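Local coordinates for protein ectonucleoside triphosphate diphosphohydrolase 4 (Homo sapiens, PDB 6WG5) that belongs to the GDA1/CD39 (nucleoside phosphatase) family, whose members are built on the two-lobed, actin-like fold, at residues Val40-Val45 / Arg119-Glu124; Tyr58-His63 / Asp69-Arg74. All blocks are in the same frame, centred on the assembly; numbering follows the deposited sequence.

Interaction 1. Residues Val40-Val45 / Arg119-Glu124; sequences VNYGIV and RAKHKE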
loop_
_atom_site.group_PDB
_atom_site.type_symbol
_atom_site.label_atom_id
_atom_site.label_comp_id
_atom_site.label_asym_id
_atom_site.label_seq_id
_atom_site.Cartn_x
_atom_site.Cartn_y
_atom_site.Cartn_z
ATOM N N VAL A 40 5.833 21.767 -20.543
ATOM C CA VAL A 40 5.527 20.998 -19.341
ATOM C C VAL A 40 4.025 21.044 -19.112
ATOM O O VAL A 40 3.397 22.102 -19.238
ATOM C CB VAL A 40 6.290 21.540 -18.116
ATOM C CG1 VAL A 40 5.885 20.787 -16.854
ATOM C CG2 VAL A 40 7.790 21.436 -18.333
ATOM N N ASN A 41 3.447 19.894 -18.776
ATOM C CA ASN A 41 2.035 19.788 -18.448
ATOM C C ASN A 41 1.894 19.324 -17.006
ATOM O O ASN A 41 2.822 18.758 -16.424
ATOM C CB ASN A 41 1.320 18.823 -19.399
ATOM C CG ASN A 41 1.562 19.164 -20.856
ATOM O OD1 ASN A 41 2.242 18.427 -21.571
ATOM N ND2 ASN A 41 1.015 20.292 -21.300
ATOM N N TYR A 42 0.720 19.571 -16.429
ATOM C CA TYR A 42 0.513 19.390 -15.001
ATOM C C TYR A 42 -0.744 18.572 -14.742
ATOM O O TYR A 42 -1.660 18.510 -15.566
ATOM C CB TYR A 42 0.414 20.747 -14.285
ATOM C CG TYR A 42 1.604 21.646 -14.541
ATOM C CD1 TYR A 42 1.691 22.397 -15.708
ATOM C CD2 TYR A 42 2.641 21.740 -13.623
ATOM C CE1 TYR A 42 2.778 23.215 -15.953
ATOM C CE2 TYR A 42 3.733 22.558 -13.858
ATOM C CZ TYR A 42 3.795 23.293 -15.025
ATOM O OH TYR A 42 4.876 24.109 -15.268
ATOM N N GLY A 43 -0.767 17.940 -13.577
ATOM C CA GLY A 43 -1.934 17.203 -13.124
ATOM C C GLY A 43 -1.990 17.238 -11.615
ATOM O O GLY A 43 -0.956 17.304 -10.942
ATOM N N ILE A 44 -3.207 17.206 -11.076
ATOM C CA ILE A 44 -3.437 17.394 -9.648
ATOM C C ILE A 44 -4.283 16.242 -9.129
ATOM O O ILE A 44 -5.308 15.897 -9.729
ATOM C CB ILE A 44 -4.123 18.743 -9.357
ATOM C CG1 ILE A 44 -3.273 19.901 -9.890
ATOM C CG2 ILE A 44 -4.337 18.919 -7.861
ATOM C CD1 ILE A 44 -4.075 21.133 -10.242
ATOM N N VAL A 45 -3.859 15.655 -8.011
ATOM C CA VAL A 45 -4.576 14.567 -7.358
ATOM C C VAL A 45 -4.755 14.929 -5.891
ATOM O O VAL A 45 -3.805 15.372 -5.236
ATOM C CB VAL A 45 -3.828 13.226 -7.488
ATOM C CG1 VAL A 45 -4.654 12.092 -6.891
ATOM C CG2 VAL A 45 -3.495 12.940 -8.942
ATOM N N ARG A 119 -1.122 29.985 -14.459
ATOM C CA ARG A 119 -2.502 30.319 -14.801
ATOM C C ARG A 119 -2.859 29.851 -16.206
ATOM O O ARG A 119 -3.990 29.422 -16.459
ATOM C CB ARG A 119 -2.717 31.828 -14.672
ATOM C CG ARG A 119 -3.347 32.264 -13.355
ATOM C CD ARG A 119 -4.793 31.799 -13.254
ATOM N NE ARG A 119 -5.581 32.230 -14.406
ATOM C CZ ARG A 119 -6.726 31.673 -14.789
ATOM N NH1 ARG A 119 -7.230 30.645 -14.118
ATOM N NH2 ARG A 119 -7.365 32.142 -15.852
ATOM N N ALA A 120 -1.905 29.925 -17.137
ATOM C CA ALA A 120 -2.186 29.569 -18.523
ATOM C C ALA A 120 -2.472 28.084 -18.701
ATOM O O ALA A 120 -3.142 27.710 -19.669
ATOM C CB ALA A 120 -1.013 29.975 -19.415
ATOM N N LYS A 121 -1.985 27.234 -17.797
ATOM C CA LYS A 121 -2.134 25.791 -17.926
ATOM C C LYS A 121 -3.300 25.227 -17.121
ATOM O O LYS A 121 -3.592 24.032 -17.246
ATOM C CB LYS A 121 -0.837 25.093 -17.497
ATOM C CG LYS A 121 0.290 25.205 -18.513
ATOM C CD LYS A 121 0.212 24.096 -19.550
ATOM C CE LYS A 121 1.082 24.393 -20.759
ATOM N NZ LYS A 121 2.506 24.624 -20.398
ATOM N N HIS A 122 -3.969 26.047 -16.306
ATOM C CA HIS A 122 -5.090 25.553 -15.510
ATOM C C HIS A 122 -6.146 24.901 -16.394
ATOM O O HIS A 122 -6.648 23.815 -16.084
ATOM C CB HIS A 122 -5.705 26.697 -14.701
ATOM C CG HIS A 122 -4.816 27.215 -13.613
ATOM N ND1 HIS A 122 -5.260 28.089 -12.644
ATOM C CD2 HIS A 122 -3.511 26.981 -13.339
ATOM C CE1 HIS A 122 -4.267 28.371 -11.821
ATOM N NE2 HIS A 122 -3.194 27.713 -12.220
ATOM N N LYS A 123 -6.499 25.555 -17.503
ATOM C CA LYS A 123 -7.544 25.026 -18.374
ATOM C C LYS A 123 -7.194 23.639 -18.898
ATOM O O LYS A 123 -8.092 22.836 -19.171
ATOM C CB LYS A 123 -7.795 25.989 -19.537
ATOM C CG LYS A 123 -6.581 26.235 -20.424
ATOM C CD LYS A 123 -6.927 27.137 -21.605
ATOM C CE LYS A 123 -6.950 28.607 -21.211
ATOM N NZ LYS A 123 -5.674 29.301 -21.553
ATOM N N GLU A 124 -5.904 23.339 -19.039
ATOM C CA GLU A 124 -5.447 22.059 -19.562
ATOM C C GLU A 124 -4.966 21.110 -18.471
ATOM O O GLU A 124 -4.446 20.035 -18.786
ATOM C CB GLU A 124 -4.329 22.283 -20.581
ATOM C CG GLU A 124 -4.824 22.720 -21.945
ATOM C CD GLU A 124 -3.695 23.135 -22.866
ATOM O OE1 GLU A 124 -2.520 23.019 -22.456
ATOM O OE2 GLU A 124 -3.983 23.577 -23.999
HETATM O O HOH W 1 -2.231 18.272 -18.384
#
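Lys121 reaches across to strand 40-48 and hydrogen-bonds the carbonyl of Val40, with NZ 2.9 Å from Val40 O. The ammonium nitrogen lies in the carbonyl plane, at a C=O...N angle of 159°. The side chain bends twice on the way. Turns at chi2 (-87°) and chi4 (57°) fold it so that CB and CG pass the Tyr42 ring while NZ ends at the backbone. Lys121 CG lies 4.1 Å from Tyr42 CE1, and Lys121 CB is equally near Tyr42 CD1. Ring and lysine chain meet at about a right angle. Further out, Lys121 CE passes Asn41 ND2 at 4.1 Å. A water makes a second link. It donates to Tyr42 O (2.9 Å from the water oxygen) and to Glu124 O, and so bridges the two backbones. The strand belongs to the mixed sheet of one lobe of the actin-like fold. Residues 119-124 lie in the loop between helix 107-116 and strand 127-131, the strand that pairs in parallel with 40-48. The backbone of 119-123 has helical angles but not the regular bonds of a helix. A weak bond from Glu124 N to Lys121 O links the lysine to the residue that holds the water. A second shell positions these groups. Lys121 NZ also bonds Pro38 O, so two backbone carbonyls hold the ammonium group. The Tyr42 side chain touches Pro118, Thr125, Met76 and Cys59, and Lys121 O is hydrogen-bonded to Thr125 OG1.

Interaction 2. Residues Tyr58-His63 / Asp69-Arg74; sequences YCWPRH and DLLDIR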
loop_
_atom_site.group_PDB
_atom_site.type_symbol
_atom_site.label_atom_id
_atom_site.label_comp_id
_atom_site.label_asym_id
_atom_site.label_seq_id
_atom_site.Cartn_x
_atom_site.Cartn_y
_atom_site.Cartn_z
ATOM N N TYR A 58 1.573 16.942 -10.032
ATOM C CA TYR A 58 2.495 16.206 -10.878
ATOM C C TYR A 58 2.664 16.933 -12.203
ATOM O O TYR A 58 1.724 17.548 -12.714
ATOM C CB TYR A 58 1.995 14.782 -11.134
ATOM C CG TYR A 58 1.865 13.948 -9.882
ATOM C CD1 TYR A 58 2.944 13.229 -9.390
ATOM C CD2 TYR A 58 0.664 13.881 -9.193
ATOM C CE1 TYR A 58 2.832 12.468 -8.246
ATOM C CE2 TYR A 58 0.541 13.121 -8.048
ATOM C CZ TYR A 58 1.629 12.417 -7.579
ATOM O OH TYR A 58 1.515 11.657 -6.439
ATOM N N CYS A 59 3.871 16.860 -12.754
ATOM C CA CYS A 59 4.161 17.437 -14.054
ATOM C C CYS A 59 4.925 16.426 -14.896
ATOM O O CYS A 59 5.450 15.432 -14.388
ATOM C CB CYS A 59 4.961 18.741 -13.927
ATOM S SG CYS A 59 6.525 18.582 -13.037
ATOM N N TRP A 60 4.972 16.689 -16.201
ATOM C CA TRP A 60 5.682 15.822 -17.131
ATOM C C TRP A 60 5.995 16.616 -18.388
ATOM O O TRP A 60 5.260 17.551 -18.722
ATOM C CB TRP A 60 4.852 14.578 -17.478
ATOM C CG TRP A 60 3.465 14.876 -17.973
ATOM C CD1 TRP A 60 3.082 15.093 -19.265
ATOM C CD2 TRP A 60 2.276 14.982 -17.180
ATOM N NE1 TRP A 60 1.729 15.327 -19.326
ATOM C CE2 TRP A 60 1.211 15.265 -18.060
ATOM C CE3 TRP A 60 2.008 14.863 -15.813
ATOM C CZ2 TRP A 60 -0.099 15.434 -17.615
ATOM C CZ3 TRP A 60 0.707 15.031 -15.374
ATOM C CH2 TRP A 60 -0.329 15.313 -16.271
ATOM N N PRO A 61 7.064 16.278 -19.098
ATOM C CA PRO A 61 7.361 16.934 -20.373
ATOM C C PRO A 61 6.543 16.304 -21.495
ATOM O O PRO A 61 5.802 15.343 -21.296
ATOM C CB PRO A 61 8.856 16.679 -20.549
ATOM C CG PRO A 61 9.075 15.361 -19.891
ATOM C CD PRO A 61 8.096 15.287 -18.742
ATOM N N ARG A 62 6.691 16.865 -22.692
ATOM C CA ARG A 62 5.972 16.341 -23.843
ATOM C C ARG A 62 6.362 14.888 -24.091
ATOM O O ARG A 62 7.512 14.492 -23.892
ATOM C CB ARG A 62 6.265 17.182 -25.086
ATOM C CG ARG A 62 5.470 16.757 -26.312
ATOM C CD ARG A 62 5.836 17.574 -27.539
ATOM N NE ARG A 62 5.703 19.009 -27.303
ATOM C CZ ARG A 62 4.542 19.651 -27.227
ATOM N NH1 ARG A 62 3.399 18.987 -27.358
ATOM N NH2 ARG A 62 4.521 20.959 -27.010
ATOM N N HIS A 63 5.387 14.095 -24.522
ATOM C CA HIS A 63 5.640 12.700 -24.850
ATOM C C HIS A 63 6.498 12.601 -26.108
ATOM O O HIS A 63 6.279 13.319 -27.088
ATOM C CB HIS A 63 4.315 11.964 -25.044
ATOM C CG HIS A 63 4.452 10.476 -25.121
ATOM N ND1 HIS A 63 4.642 9.807 -26.310
ATOM C CD2 HIS A 63 4.415 9.526 -24.157
ATOM C CE1 HIS A 63 4.725 8.510 -26.076
ATOM N NE2 HIS A 63 4.589 8.312 -24.777
ATOM N N ASP A 69 6.246 3.979 -24.678
ATOM C CA ASP A 69 6.675 4.727 -23.506
ATOM C C ASP A 69 5.490 5.412 -22.839
ATOM O O ASP A 69 4.628 5.985 -23.511
ATOM C CB ASP A 69 7.727 5.774 -23.882
ATOM C CG ASP A 69 9.076 5.159 -24.203
ATOM O OD1 ASP A 69 9.317 4.003 -23.795
ATOM O OD2 ASP A 69 9.898 5.836 -24.857
ATOM N N LEU A 70 5.455 5.346 -21.512
ATOM C CA LEU A 70 4.481 6.091 -20.735
ATOM C C LEU A 70 4.967 7.522 -20.530
ATOM O O LEU A 70 6.096 7.879 -20.872
ATOM C CB LEU A 70 4.242 5.426 -19.381
ATOM C CG LEU A 70 3.985 3.920 -19.375
ATOM C CD1 LEU A 70 3.707 3.452 -17.957
ATOM C CD2 LEU A 70 2.835 3.564 -20.297
ATOM N N LEU A 71 4.097 8.348 -19.954
ATOM C CA LEU A 71 4.486 9.707 -19.615
ATOM C C LEU A 71 5.572 9.694 -18.545
ATOM O O LEU A 71 5.641 8.792 -17.705
ATOM C CB LEU A 71 3.275 10.505 -19.125
ATOM C CG LEU A 71 2.164 10.759 -20.144
ATOM C CD1 LEU A 71 1.005 11.497 -19.488
ATOM C CD2 LEU A 71 2.689 11.545 -21.336
ATOM N N ASP A 72 6.429 10.712 -18.585
ATOM C CA ASP A 72 7.510 10.853 -17.610
ATOM C C ASP A 72 7.024 11.724 -16.451
ATOM O O ASP A 72 7.479 12.847 -16.227
ATOM C CB ASP A 72 8.748 11.437 -18.277
ATOM C CG ASP A 72 10.007 11.211 -17.469
ATOM O OD1 ASP A 72 9.900 10.728 -16.322
ATOM O OD2 ASP A 72 11.104 11.521 -17.980
ATOM N N ILE A 73 6.073 11.172 -15.702
ATOM C CA ILE A 73 5.408 11.912 -14.635
ATOM C C ILE A 73 6.317 11.989 -13.417
ATOM O O ILE A 73 6.953 11.002 -13.024
ATOM C CB ILE A 73 4.056 11.259 -14.290
ATOM C CG1 ILE A 73 3.126 11.329 -15.504
ATOM C CG2 ILE A 73 3.421 11.938 -13.075
ATOM C CD1 ILE A 73 1.729 10.793 -15.261
ATOM N N ARG A 74 6.372 13.176 -12.812
ATOM C CA ARG A 74 7.158 13.424 -11.613
ATOM C C ARG A 74 6.403 14.401 -10.727
ATOM O O ARG A 74 5.554 15.164 -11.193
ATOM C CB ARG A 74 8.539 14.005 -11.941
ATOM C CG ARG A 74 9.309 13.259 -13.012
ATOM C CD ARG A 74 10.463 14.097 -13.534
ATOM N NE ARG A 74 11.293 13.356 -14.480
ATOM C CZ ARG A 74 12.265 12.519 -14.129
ATOM N NH1 ARG A 74 12.537 12.305 -12.847
ATOM N NH2 ARG A 74 12.966 11.891 -15.063
HETATM O O HOH W 2 6.478 12.641 -20.920
#
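His63 NE2 donates to Asp69 O at 2.6 Å. The bond is nearly straight, 178° at the hydrogen. The acceptor lies in the plane of the imidazole, but the approach to Asp69 O is 46° out of its carbonyl plane, away from the lone-pair directions. With CG anti to the backbone N (chi1 -169°), the ring swings across to the returning chain. His63 CD2 there meets Leu71 CD2, which lies at the ring edge. The other methyl of Leu71 turns to Trp60. Its CD1 sits over one face of the indole, 4.0 Å from the centroid of the five-membered ring, as a CH-pi contact. Ile73 lies beside Trp60, pointing the same way, with CG1 3.7 Å from Trp60 CE3. Its branch CG2 leans on Tyr58 CB. Between the two segments, Cys59 and Arg74 form an antiparallel hydrogen-bonded pair, N to O in both directions and each 2.9 Å. Short of this pair, Asp72 centres an inverse gamma turn, closed by a weak bond from Ile73 N to Leu71 O. A water accepts from Asp72 N and donates to Pro61 O, linking the segments where no direct backbone bond joins them. Arg74 NH2 forms a salt bridge with Asp72 OD2 at 3.5 Å, its hydrogen bond weak. Strand 53-61 thus carries the short strand 74-75 along it, and strand 40-48 also pairs with it. Helix 479-487 packs against Tyr58 and Ile73, with Tyr58 OH bonded to Thr480, while helix 492-496 meets His63 and Leu71.

After helix 18-28 the chain runs along strand 40-48, then turns back as strand 53-61. Interaction 2 closes a short loop, bringing residues 69-74 back beside 58-63 after only five intervening residues. The chain goes on through strand 85-88 and helix 107-116 before interaction 1 closes the much wider loop, from 119-124 back to 40-45. Interaction 2 is therefore nested inside interaction 1, and their centres are 13 Å apart. The two meet in the sheet, where strands 40-48 and 53-61 are antiparallel neighbours joined by backbone bonds. Together they tie the first hairpin to strand 74-75 and to the approach to strand 127-131.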